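Local coordinates for ureidoglycolate hydrolase (Arabidopsis thaliana, PDB 4PXE), which hydrolyses (S)-ureidoglycolate to glyoxylate, ammonium and carbon dioxide in plant purine breakdown, using two manganese ions per subunit, at residues Asn22-Leu27 against Asp103-Val108; Val48-Tyr53 against Ser91-Ile96; Ala61-Arg66 against Leu129-Phe134; Asp68-Ile73 against Ser149-Gly154. One frame throughout, in Å; residues are numbered along the deposited sequence.

Contact 1: Asn22-Leu27 against Asp103-Val108. With MN (manganese (II) ion), chain C; MN (manganese (II) ion), chain D.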
loop_
_atom_site.group_PDB
_atom_site.type_symbol
_atom_site.label_atom_id
_atom_site.label_comp_id
_atom_site.label_asym_id
_atom_site.label_seq_id
_atom_site.Cartn_x
_atom_site.Cartn_y
_atom_site.Cartn_z
ATOM N N ASN A 22 -18.167 -17.364 24.684
ATOM C CA ASN A 22 -17.234 -16.569 25.467
ATOM C C ASN A 22 -15.792 -16.808 25.021
ATOM O O ASN A 22 -14.997 -15.871 24.970
ATOM C CB ASN A 22 -17.402 -16.845 26.964
ATOM C CG ASN A 22 -18.734 -16.353 27.504
ATOM O OD1 ASN A 22 -19.428 -15.563 26.860
ATOM N ND2 ASN A 22 -19.093 -16.813 28.697
ATOM N N GLN A 23 -15.463 -18.056 24.682
ATOM C CA GLN A 23 -14.120 -18.370 24.185
ATOM C C GLN A 23 -13.850 -17.735 22.819
ATOM O O GLN A 23 -12.754 -17.231 22.566
ATOM C CB GLN A 23 -13.903 -19.878 24.143
ATOM C CG GLN A 23 -13.875 -20.490 25.539
ATOM C CD GLN A 23 -13.788 -22.003 25.530
ATOM O OE1 GLN A 23 -14.140 -22.660 24.547
ATOM N NE2 GLN A 23 -13.321 -22.567 26.632
ATOM N N ILE A 24 -14.862 -17.739 21.953
ATOM C CA ILE A 24 -14.765 -17.078 20.655
ATOM C C ILE A 24 -14.460 -15.597 20.858
ATOM O O ILE A 24 -13.580 -15.035 20.213
ATOM C CB ILE A 24 -16.072 -17.259 19.832
ATOM C CG1 ILE A 24 -16.214 -18.711 19.361
ATOM C CG2 ILE A 24 -16.119 -16.306 18.642
ATOM C CD1 ILE A 24 -15.543 -18.993 18.034
ATOM N N ASP A 25 -15.170 -14.975 21.789
ATOM C CA ASP A 25 -14.976 -13.553 22.057
ATOM C C ASP A 25 -13.605 -13.282 22.672
ATOM O O ASP A 25 -12.927 -12.337 22.270
ATOM C CB ASP A 25 -16.084 -13.031 22.977
ATOM C CG ASP A 25 -17.446 -13.063 22.321
ATOM O OD1 ASP A 25 -17.505 -13.081 21.075
ATOM O OD2 ASP A 25 -18.452 -13.067 23.060
ATOM N N GLU A 26 -13.199 -14.096 23.640
ATOM C CA GLU A 26 -11.876 -13.932 24.236
ATOM C C GLU A 26 -10.763 -14.069 23.203
ATOM O O GLU A 26 -9.842 -13.242 23.160
ATOM C CB GLU A 26 -11.673 -14.902 25.403
ATOM C CG GLU A 26 -12.523 -14.530 26.614
ATOM C CD GLU A 26 -12.310 -15.433 27.811
ATOM O OE1 GLU A 26 -11.616 -16.464 27.687
ATOM O OE2 GLU A 26 -12.854 -15.108 28.892
ATOM N N LEU A 27 -10.850 -15.087 22.354
ATOM C CA LEU A 27 -9.821 -15.265 21.333
ATOM C C LEU A 27 -9.749 -14.071 20.369
ATOM O O LEU A 27 -8.669 -13.690 19.910
ATOM C CB LEU A 27 -10.022 -16.572 20.566
ATOM C CG LEU A 27 -8.763 -17.065 19.849
ATOM C CD1 LEU A 27 -7.740 -17.590 20.852
ATOM C CD2 LEU A 27 -9.093 -18.129 18.828
ATOM N N ASP A 103 -14.309 -17.739 11.352
ATOM C CA ASP A 103 -13.542 -18.475 10.349
ATOM C C ASP A 103 -12.368 -19.192 11.013
ATOM O O ASP A 103 -11.564 -18.570 11.701
ATOM C CB ASP A 103 -13.062 -17.477 9.296
ATOM C CG ASP A 103 -12.235 -18.109 8.226
ATOM O OD1 ASP A 103 -12.307 -19.327 8.028
ATOM O OD2 ASP A 103 -11.504 -17.366 7.555
ATOM N N GLY A 104 -12.300 -20.511 10.843
ATOM C CA GLY A 104 -11.252 -21.317 11.467
ATOM C C GLY A 104 -11.451 -21.588 12.954
ATOM O O GLY A 104 -11.396 -22.739 13.421
ATOM N N VAL A 105 -11.678 -20.507 13.696
ATOM C CA VAL A 105 -11.759 -20.587 15.152
ATOM C C VAL A 105 -12.833 -21.570 15.624
ATOM O O VAL A 105 -12.600 -22.334 16.562
ATOM C CB VAL A 105 -11.984 -19.196 15.780
ATOM C CG1 VAL A 105 -12.112 -19.309 17.284
ATOM C CG2 VAL A 105 -10.828 -18.264 15.432
ATOM N N VAL A 106 -13.987 -21.586 14.961
ATOM C CA VAL A 106 -15.041 -22.531 15.350
ATOM C C VAL A 106 -14.568 -23.986 15.318
ATOM O O VAL A 106 -14.889 -24.762 16.224
ATOM C CB VAL A 106 -16.311 -22.369 14.488
ATOM C CG1 VAL A 106 -17.299 -23.511 14.747
ATOM C CG2 VAL A 106 -16.963 -20.998 14.747
ATOM N N GLY A 107 -13.775 -24.354 14.312
ATOM C CA GLY A 107 -13.292 -25.723 14.219
ATOM C C GLY A 107 -12.149 -26.070 15.157
ATOM O O GLY A 107 -11.813 -27.251 15.306
ATOM N N VAL A 108 -11.552 -25.067 15.794
ATOM C CA VAL A 108 -10.514 -25.313 16.797
ATOM C C VAL A 108 -11.130 -25.330 18.203
ATOM O O VAL A 108 -11.061 -26.344 18.921
ATOM C CB VAL A 108 -9.375 -24.272 16.723
ATOM C CG1 VAL A 108 -8.366 -24.505 17.852
ATOM C CG2 VAL A 108 -8.670 -24.330 15.372
HETATM MN MN MN C . -11.139 -21.030 7.295
HETATM MN MN MN D . -10.499 -17.703 5.616
HETATM O O HOH W 1 -10.397 -23.000 6.561
HETATM O O HOH W 2 -9.854 -19.693 6.075
HETATM O O HOH W 3 -12.122 -21.115 5.022
HETATM O O HOH W 4 -11.802 -18.417 4.548
#
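Ile24 and Leu27, one turn apart on helix 17-28, close on the same methyl of Val105: CG1 of Val105 lies 3.5 Å from Ile24 CD1 and 3.6 Å from Leu27 CD2. That methyl points away from the backbone N of Val105 (chi1 178°), which lodges it between the two larger side chains; the other branch, CG2, meets Leu27 CD2 as well. CD1 of Ile24 also meets Val106 CG2, at 4.1 Å. All four side chains are buried, and their meeting is purely apolar. It seats helix 17-28 on the first turn of helix 105-120, next to the residue that bridges the two-metal centre of this M20-family hydrolase. Asp103, two residues before Val105, spans the metals with its carboxylate: OD1 binds one manganese at 2.2 Å and OD2 binds the other at 2.2 Å. His92 and His208 complete the protein ligands of the first ion, Glu138 and His402 those of the second, and one water joins both. Gly104, with positive phi (77°), turns the chain from the metal ligand into the helix. Further out, Val106 packs on Leu207 and Ile209 of strand 201-209, while Leu27 and Val105 both touch Arg40.

Contact 2: Val48-Tyr53 against Ser91-Ile96. With MN (manganese (II) ion), chain C.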
loop_
_atom_site.group_PDB
_atom_site.type_symbol
_atom_site.label_atom_id
_atom_site.label_comp_id
_atom_site.label_asym_id
_atom_site.label_seq_id
_atom_site.Cartn_x
_atom_site.Cartn_y
_atom_site.Cartn_z
ATOM N N VAL A 48 0.962 -15.663 18.680
ATOM C CA VAL A 48 1.553 -16.360 19.816
ATOM C C VAL A 48 0.597 -16.381 21.023
ATOM O O VAL A 48 0.431 -17.416 21.673
ATOM C CB VAL A 48 2.939 -15.762 20.191
ATOM C CG1 VAL A 48 3.455 -16.374 21.503
ATOM C CG2 VAL A 48 3.938 -15.991 19.067
ATOM N N SER A 49 -0.048 -15.251 21.303
ATOM C CA SER A 49 -1.034 -15.179 22.384
ATOM C C SER A 49 -2.209 -16.135 22.159
ATOM O O SER A 49 -2.667 -16.811 23.087
ATOM C CB SER A 49 -1.553 -13.751 22.544
ATOM O OG SER A 49 -0.521 -12.893 22.992
ATOM N N ALA A 50 -2.685 -16.201 20.924
ATOM C CA ALA A 50 -3.789 -17.092 20.582
ATOM C C ALA A 50 -3.385 -18.568 20.667
ATOM O O ALA A 50 -4.169 -19.396 21.144
ATOM C CB ALA A 50 -4.325 -16.762 19.200
ATOM N N ARG A 51 -2.171 -18.902 20.215
ATOM C CA ARG A 51 -1.656 -20.272 20.365
ATOM C C ARG A 51 -1.642 -20.693 21.832
ATOM O O ARG A 51 -2.027 -21.810 22.169
ATOM C CB ARG A 51 -0.225 -20.383 19.819
ATOM C CG ARG A 51 -0.076 -20.199 18.315
ATOM C CD ARG A 51 1.409 -20.136 17.919
ATOM N NE ARG A 51 1.504 -19.861 16.491
ATOM C CZ ARG A 51 1.614 -20.788 15.550
ATOM N NH1 ARG A 51 1.712 -22.068 15.872
ATOM N NH2 ARG A 51 1.630 -20.426 14.278
ATOM N N ARG A 52 -1.180 -19.789 22.690
ATOM C CA ARG A 52 -1.086 -20.080 24.115
ATOM C C ARG A 52 -2.470 -20.304 24.721
ATOM O O ARG A 52 -2.655 -21.206 25.535
ATOM C CB ARG A 52 -0.329 -18.964 24.838
ATOM C CG ARG A 52 1.135 -18.860 24.407
ATOM C CD ARG A 52 1.809 -17.617 24.962
ATOM N NE ARG A 52 1.726 -17.532 26.416
ATOM C CZ ARG A 52 2.625 -18.049 27.249
ATOM N NH1 ARG A 52 3.679 -18.696 26.771
ATOM N NH2 ARG A 52 2.469 -17.923 28.560
ATOM N N TYR A 53 -3.438 -19.492 24.299
ATOM C CA TYR A 53 -4.809 -19.612 24.777
ATOM C C TYR A 53 -5.367 -20.986 24.415
ATOM O O TYR A 53 -5.945 -21.671 25.255
ATOM C CB TYR A 53 -5.662 -18.491 24.166
ATOM C CG TYR A 53 -7.101 -18.450 24.630
ATOM C CD1 TYR A 53 -8.069 -19.227 24.007
ATOM C CD2 TYR A 53 -7.497 -17.619 25.668
ATOM C CE1 TYR A 53 -9.397 -19.184 24.417
ATOM C CE2 TYR A 53 -8.822 -17.570 26.085
ATOM C CZ TYR A 53 -9.763 -18.358 25.450
ATOM O OH TYR A 53 -11.079 -18.316 25.854
ATOM N N SER A 91 -8.605 -27.185 12.697
ATOM C CA SER A 91 -8.753 -26.026 11.824
ATOM C C SER A 91 -7.671 -25.007 12.182
ATOM O O SER A 91 -6.670 -25.351 12.824
ATOM C CB SER A 91 -10.164 -25.427 11.972
ATOM O OG SER A 91 -10.521 -24.608 10.865
ATOM N N HIS A 92 -7.876 -23.758 11.776
ATOM C CA HIS A 92 -6.860 -22.717 11.960
ATOM C C HIS A 92 -7.393 -21.591 12.844
ATOM O O HIS A 92 -8.611 -21.455 13.029
ATOM C CB HIS A 92 -6.472 -22.130 10.601
ATOM C CG HIS A 92 -7.609 -21.448 9.909
ATOM N ND1 HIS A 92 -7.764 -20.076 9.905
ATOM C CD2 HIS A 92 -8.665 -21.952 9.231
ATOM C CE1 HIS A 92 -8.870 -19.767 9.252
ATOM N NE2 HIS A 92 -9.430 -20.885 8.828
ATOM N N ILE A 93 -6.500 -20.774 13.390
ATOM C CA ILE A 93 -6.940 -19.581 14.106
ATOM C C ILE A 93 -6.360 -18.288 13.543
ATOM O O ILE A 93 -6.666 -17.207 14.050
ATOM C CB ILE A 93 -6.650 -19.657 15.622
ATOM C CG1 ILE A 93 -5.142 -19.739 15.882
ATOM C CG2 ILE A 93 -7.411 -20.824 16.262
ATOM C CD1 ILE A 93 -4.793 -19.947 17.353
ATOM N N ASP A 94 -5.534 -18.374 12.507
ATOM C CA ASP A 94 -5.111 -17.119 11.887
ATOM C C ASP A 94 -6.292 -16.446 11.175
ATOM O O ASP A 94 -7.267 -17.112 10.811
ATOM C CB ASP A 94 -3.826 -17.240 11.028
ATOM C CG ASP A 94 -3.930 -18.239 9.873
ATOM O OD1 ASP A 94 -4.709 -19.214 9.925
ATOM O OD2 ASP A 94 -3.150 -18.061 8.910
ATOM N N ALA A 95 -6.199 -15.127 11.035
ATOM C CA ALA A 95 -7.268 -14.280 10.511
ATOM C C ALA A 95 -6.654 -13.262 9.564
ATOM O O ALA A 95 -5.700 -12.563 9.926
ATOM C CB ALA A 95 -7.962 -13.557 11.643
ATOM N N ILE A 96 -7.195 -13.163 8.357
ATOM C CA ILE A 96 -6.714 -12.145 7.414
ATOM C C ILE A 96 -7.071 -10.734 7.899
ATOM O O ILE A 96 -7.912 -10.574 8.778
ATOM C CB ILE A 96 -7.211 -12.395 5.964
ATOM C CG1 ILE A 96 -8.691 -12.042 5.799
ATOM C CG2 ILE A 96 -6.938 -13.820 5.540
ATOM C CD1 ILE A 96 -9.174 -12.199 4.371
HETATM MN MN MN C . -11.139 -21.030 7.295
HETATM O O HOH W 1 -10.397 -23.000 6.561
HETATM O O HOH W 2 -9.854 -19.693 6.075
HETATM O O HOH W 3 -12.122 -21.115 5.022
#
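Ala50, on the inward side of helix 45-60, sets its CB 3.7 Å from CD1 of Ile93, the tip of the isoleucine that follows the metal ligand His92. Ile93 CD1 also lies 4.0 Å from Arg51 N, pressing on the helix backbone as well as on the alanine. Ile93 gets there with CG1 between its own backbone N and carbonyl carbon (chi1 63°) and the chain straight beyond. The guanidinium of Arg51 is engaged elsewhere, in a salt bridge to Asp47 and a hydrogen bond to Thr135. Tyr53, one turn after Ala50, directs its hydroxyl to Glu26 and packs on Leu27, which also touches Ala50 and Ile93. In the 91-96 segment, His92 binds a manganese ion through NE2 at 2.3 Å. Its ND1 makes two weak hydrogen bonds within the segment, to Asp94 O at 3.1 Å, lying at the ring edge in plane, and to Asp94 OD1 at 3.2 Å. Asp94 in turn accepts from the backbone N of Glu137 and Glu138, joining the histidine to the substrate- and metal-binding residues. Between the two segments, then, the helix gives the metal-ligand loop a buried surface of alanine methyl and backbone without hydrogen bonds, while the weak bonds from ND1, with the metal on NE2, probably set the rotation of the imidazole.

Contact 3: Ala61-Arg66 against Leu129-Phe134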
loop_
_atom_site.group_PDB
_atom_site.type_symbol
_atom_site.label_atom_id
_atom_site.label_comp_id
_atom_site.label_asym_id
_atom_site.label_seq_id
_atom_site.Cartn_x
_atom_site.Cartn_y
_atom_site.Cartn_z
ATOM N N ALA A 61 -8.499 -29.738 28.929
ATOM C CA ALA A 61 -9.323 -30.838 28.445
ATOM C C ALA A 61 -8.628 -32.195 28.604
ATOM O O ALA A 61 -9.146 -33.223 28.162
ATOM C CB ALA A 61 -9.703 -30.610 26.988
ATOM N N GLY A 62 -7.443 -32.191 29.212
ATOM C CA GLY A 62 -6.709 -33.424 29.465
ATOM C C GLY A 62 -6.011 -34.037 28.260
ATOM O O GLY A 62 -5.694 -35.229 28.257
ATOM N N LEU A 63 -5.764 -33.230 27.232
ATOM C CA LEU A 63 -5.137 -33.743 26.018
ATOM C C LEU A 63 -3.614 -33.727 26.116
ATOM O O LEU A 63 -3.035 -32.835 26.730
ATOM C CB LEU A 63 -5.580 -32.916 24.802
ATOM C CG LEU A 63 -7.086 -32.833 24.568
ATOM C CD1 LEU A 63 -7.395 -31.840 23.456
ATOM C CD2 LEU A 63 -7.618 -34.201 24.206
ATOM N N THR A 64 -2.979 -34.724 25.508
ATOM C CA THR A 64 -1.531 -34.696 25.325
ATOM C C THR A 64 -1.189 -33.682 24.237
ATOM O O THR A 64 -1.592 -33.848 23.082
ATOM C CB THR A 64 -1.007 -36.071 24.902
ATOM O OG1 THR A 64 -1.390 -37.052 25.876
ATOM C CG2 THR A 64 0.511 -36.047 24.786
ATOM N N VAL A 65 -0.436 -32.651 24.602
ATOM C CA VAL A 65 -0.165 -31.534 23.692
ATOM C C VAL A 65 1.261 -31.574 23.143
ATOM O O VAL A 65 2.230 -31.650 23.905
ATOM C CB VAL A 65 -0.408 -30.171 24.378
ATOM C CG1 VAL A 65 -0.212 -29.017 23.380
ATOM C CG2 VAL A 65 -1.814 -30.125 24.996
ATOM N N ARG A 66 1.391 -31.505 21.822
ATOM C CA ARG A 66 2.708 -31.441 21.198
ATOM C C ARG A 66 2.685 -30.499 20.011
ATOM O O ARG A 66 1.618 -30.171 19.495
ATOM C CB ARG A 66 3.160 -32.823 20.744
ATOM C CG ARG A 66 2.189 -33.520 19.828
ATOM C CD ARG A 66 2.746 -34.842 19.326
ATOM N NE ARG A 66 3.260 -34.688 17.972
ATOM C CZ ARG A 66 2.579 -35.007 16.878
ATOM N NH1 ARG A 66 1.360 -35.534 16.978
ATOM N NH2 ARG A 66 3.124 -34.815 15.690
ATOM N N LEU A 129 -8.397 -39.865 19.704
ATOM C CA LEU A 129 -8.856 -38.671 19.011
ATOM C C LEU A 129 -7.773 -37.614 19.115
ATOM O O LEU A 129 -7.166 -37.444 20.172
ATOM C CB LEU A 129 -10.163 -38.166 19.632
ATOM C CG LEU A 129 -11.312 -39.172 19.735
ATOM C CD1 LEU A 129 -12.522 -38.494 20.355
ATOM C CD2 LEU A 129 -11.655 -39.760 18.373
ATOM N N GLU A 130 -7.525 -36.891 18.024
ATOM C CA GLU A 130 -6.494 -35.860 18.058
ATOM C C GLU A 130 -6.951 -34.570 17.392
ATOM O O GLU A 130 -7.407 -34.585 16.246
ATOM C CB GLU A 130 -5.189 -36.369 17.437
ATOM C CG GLU A 130 -3.999 -35.442 17.661
ATOM C CD GLU A 130 -2.660 -36.131 17.416
ATOM O OE1 GLU A 130 -2.496 -36.770 16.358
ATOM O OE2 GLU A 130 -1.776 -36.035 18.293
ATOM N N ILE A 131 -6.826 -33.470 18.129
ATOM C CA ILE A 131 -7.166 -32.150 17.631
ATOM C C ILE A 131 -5.920 -31.500 17.055
ATOM O O ILE A 131 -4.860 -31.493 17.688
ATOM C CB ILE A 131 -7.706 -31.253 18.749
ATOM C CG1 ILE A 131 -8.934 -31.890 19.395
ATOM C CG2 ILE A 131 -8.042 -29.863 18.193
ATOM C CD1 ILE A 131 -9.530 -31.042 20.484
ATOM N N ILE A 132 -6.051 -30.944 15.857
ATOM C CA ILE A 132 -4.949 -30.251 15.209
ATOM C C ILE A 132 -5.265 -28.769 15.086
ATOM O O ILE A 132 -6.285 -28.385 14.503
ATOM C CB ILE A 132 -4.667 -30.803 13.796
ATOM C CG1 ILE A 132 -4.413 -32.313 13.832
ATOM C CG2 ILE A 132 -3.479 -30.082 13.182
ATOM C CD1 ILE A 132 -4.290 -32.938 12.462
ATOM N N LEU A 133 -4.401 -27.939 15.652
ATOM C CA LEU A 133 -4.406 -26.517 15.340
ATOM C C LEU A 133 -3.353 -26.319 14.271
ATOM O O LEU A 133 -2.158 -26.370 14.555
ATOM C CB LEU A 133 -4.098 -25.679 16.582
ATOM C CG LEU A 133 -3.772 -24.200 16.342
ATOM C CD1 LEU A 133 -4.843 -23.515 15.486
ATOM C CD2 LEU A 133 -3.605 -23.470 17.671
ATOM N N PHE A 134 -3.785 -26.133 13.028
ATOM C CA PHE A 134 -2.832 -25.921 11.945
ATOM C C PHE A 134 -2.104 -24.599 12.160
ATOM O O PHE A 134 -2.691 -23.631 12.647
ATOM C CB PHE A 134 -3.552 -25.977 10.601
ATOM C CG PHE A 134 -4.140 -27.330 10.311
ATOM C CD1 PHE A 134 -3.367 -28.321 9.726
ATOM C CD2 PHE A 134 -5.447 -27.629 10.660
ATOM C CE1 PHE A 134 -3.892 -29.580 9.479
ATOM C CE2 PHE A 134 -5.983 -28.891 10.408
ATOM C CZ PHE A 134 -5.207 -29.863 9.816
HETATM O O HOH W 5 -0.633 -35.010 20.729
#
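Arg66 and Glu130 meet across strand 73-77, which lies between their strands 64-67 and 129-133 in the sheet of the M20 catalytic domain and pairs antiparallel with both. From CB, the Glu130 side chain starts with CG opposite the backbone N (chi1 -170°) and runs on extended, lifting the carboxylate over the intervening strand, where the side chain touches Phe74 and Lys76. At its end the two oxygens part company. OE1 is taken by the hydroxyl of Tyr201, while OE2 forms a long salt bridge with Arg66 NH1 at 3.4 Å. OE2 sits at the edge of the guanidinium, near its plane, yet the two flat groups are turned 51° apart. Arg66 bends at chi3 (-101°) to bring its head across, and it also makes a cation-pi contact with Phe74. The carboxylate is buried, so its charge is probably eased by the arginine and the bonds to OE1 and OE2. On the other face of the sheet, Leu63 follows Gly62, whose positive phi ends helix 45-60 in a Schellman motif. The leucine and Ile131 approach at about a right angle, CD1 of Leu63 3.7 Å from CD1 of Ile131, and both side chains touch Met58 of that helix. Water 5 joins the strands again, donating to Thr64 O at 2.8 Å and to Glu130 OE2 at 2.9 Å.

Contact 4: Asp68-Ile73 against Ser149-Gly154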
loop_
_atom_site.group_PDB
_atom_site.type_symbol
_atom_site.label_atom_id
_atom_site.label_comp_id
_atom_site.label_asym_id
_atom_site.label_seq_id
_atom_site.Cartn_x
_atom_site.Cartn_y
_atom_site.Cartn_z
ATOM N N ASP A 68 4.935 -29.454 16.243
ATOM C CA ASP A 68 5.973 -29.843 15.296
ATOM C C ASP A 68 6.876 -28.658 14.947
ATOM O O ASP A 68 6.759 -27.581 15.538
ATOM C CB ASP A 68 5.402 -30.556 14.053
ATOM C CG ASP A 68 4.548 -29.646 13.163
ATOM O OD1 ASP A 68 4.655 -28.411 13.276
ATOM O OD2 ASP A 68 3.783 -30.207 12.342
ATOM N N ALA A 69 7.778 -28.869 13.994
ATOM C CA ALA A 69 8.832 -27.898 13.706
ATOM C C ALA A 69 8.331 -26.522 13.251
ATOM O O ALA A 69 9.022 -25.519 13.424
ATOM C CB ALA A 69 9.811 -28.476 12.692
ATOM N N VAL A 70 7.130 -26.475 12.681
ATOM C CA VAL A 70 6.592 -25.209 12.178
ATOM C C VAL A 70 5.436 -24.680 13.017
ATOM O O VAL A 70 4.858 -23.637 12.705
ATOM C CB VAL A 70 6.140 -25.301 10.698
ATOM C CG1 VAL A 70 7.319 -25.662 9.794
ATOM C CG2 VAL A 70 5.002 -26.289 10.528
ATOM N N GLY A 71 5.084 -25.404 14.070
ATOM C CA GLY A 71 4.083 -24.900 14.989
ATOM C C GLY A 71 2.674 -25.414 14.774
ATOM O O GLY A 71 1.731 -24.835 15.316
ATOM N N ASN A 72 2.510 -26.480 13.995
ATOM C CA ASN A 72 1.250 -27.215 14.066
ATOM C C ASN A 72 1.148 -27.776 15.473
ATOM O O ASN A 72 2.127 -28.304 16.016
ATOM C CB ASN A 72 1.173 -28.354 13.043
ATOM C CG ASN A 72 1.214 -27.874 11.602
ATOM O OD1 ASN A 72 0.469 -26.979 11.190
ATOM N ND2 ASN A 72 2.075 -28.495 10.812
ATOM N N ILE A 73 -0.032 -27.655 16.069
ATOM C CA ILE A 73 -0.245 -28.044 17.459
ATOM C C ILE A 73 -1.222 -29.210 17.513
ATOM O O ILE A 73 -2.241 -29.196 16.828
ATOM C CB ILE A 73 -0.756 -26.840 18.277
ATOM C CG1 ILE A 73 0.336 -25.763 18.329
ATOM C CG2 ILE A 73 -1.143 -27.252 19.683
ATOM C CD1 ILE A 73 -0.116 -24.403 18.824
ATOM N N SER A 149 -0.750 -27.540 6.685
ATOM C CA SER A 149 -1.293 -28.780 6.145
ATOM C C SER A 149 -0.623 -29.207 4.835
ATOM O O SER A 149 -0.554 -30.405 4.542
ATOM C CB SER A 149 -2.822 -28.719 6.015
ATOM O OG SER A 149 -3.224 -27.619 5.211
ATOM N N ARG A 150 -0.128 -28.248 4.052
ATOM C CA ARG A 150 0.639 -28.604 2.856
ATOM C C ARG A 150 1.906 -29.350 3.261
ATOM O O ARG A 150 2.338 -30.278 2.565
ATOM C CB ARG A 150 1.017 -27.370 2.040
ATOM C CG ARG A 150 -0.116 -26.725 1.256
ATOM C CD ARG A 150 0.437 -25.476 0.549
ATOM N NE ARG A 150 -0.584 -24.637 -0.078
ATOM C CZ ARG A 150 -1.052 -24.821 -1.305
ATOM N NH1 ARG A 150 -0.607 -25.834 -2.053
ATOM N NH2 ARG A 150 -1.969 -23.993 -1.791
ATOM N N LEU A 151 2.499 -28.943 4.381
ATOM C CA LEU A 151 3.665 -29.646 4.921
ATOM C C LEU A 151 3.304 -31.000 5.511
ATOM O O LEU A 151 4.002 -31.985 5.277
ATOM C CB LEU A 151 4.400 -28.795 5.956
ATOM C CG LEU A 151 5.210 -27.622 5.402
ATOM C CD1 LEU A 151 5.758 -26.777 6.535
ATOM C CD2 LEU A 151 6.345 -28.104 4.497
ATOM N N LEU A 152 2.220 -31.071 6.277
ATOM C CA LEU A 152 1.792 -32.365 6.806
ATOM C C LEU A 152 1.552 -33.349 5.663
ATOM O O LEU A 152 1.846 -34.541 5.791
ATOM C CB LEU A 152 0.533 -32.221 7.669
ATOM C CG LEU A 152 0.724 -31.400 8.946
ATOM C CD1 LEU A 152 -0.621 -31.073 9.578
ATOM C CD2 LEU A 152 1.592 -32.145 9.936
ATOM N N ALA A 153 1.045 -32.848 4.542
ATOM C CA ALA A 153 0.776 -33.678 3.375
ATOM C C ALA A 153 2.007 -33.960 2.501
ATOM O O ALA A 153 1.883 -34.550 1.429
ATOM C CB ALA A 153 -0.354 -33.076 2.542
ATOM N N GLY A 154 3.180 -33.520 2.946
ATOM C CA GLY A 154 4.433 -33.950 2.347
ATOM C C GLY A 154 4.981 -33.166 1.163
ATOM O O GLY A 154 5.681 -33.734 0.322
#
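Asp68 to Gly71 form a type I beta turn, closed by Gly71 N to Asp68 O at 3.1 Å, and Asp68, Val70 and Asn72 turn their side chains toward the last turn of helix 147-152. Val70 leans on Leu151, its CG1 3.8 Å from Leu151 CD1, and CG2 grazes the same methyl. Leu152 covers Asn72 and Asp68: its CG lies 3.7 Å from Asn72 ND2, and its CD2 3.8 Å from Asp68 OD2, a hydrocarbon lid over a polar pair. Beneath it ND2 gives a nearly straight hydrogen bond to OD2 (2.9 Å, 162°), which is received on the syn lone pair and lies close to the amide plane. OD1 serves the backbone, accepting from Val70 N at 3.2 Å and Asn72 N at 3.0 Å; the two donors come from opposite faces of the carboxylate, each 44° out of its plane. With CG set between its own N and carbonyl carbon (chi1 67°), the aspartate folds back over the turn. Asn72 OD1 is held by Thr135 N, just beyond strand 129-133. Replacing the aspartate with alanine would probably leave the Val70 and Asn72 amides and Asn72 ND2 without their acceptor. Gly154 closes the helix with a Schellman motif. The bond from Val70 N to Asp68 OD1 makes an Asx turn, here within the hairpin connection between strands 64-67 and 73-77.

All four contacts lie within residues 22-154, in the catalytic domain. Their first segments come in order before the second segments begin at 91-96. Contact 2 falls within the span of contact 1; every other pair crosses along the chain. Contacts 1 and 2, centres about 9 Å apart, share a manganese ion through Asp103 and His92. Contact 3, its centre about 14 Å from those of contacts 2 and 4, meets them through probable backbone hydrogen bonds between Phe134 N and Ser91 O and between Leu133 N and Ile73 O. Contacts 1 and 4, centres about 21 Å apart, do not touch. Touching neighbours thus lead from the manganese ligands to strands 64-67 and 73-77 and helix 147-152.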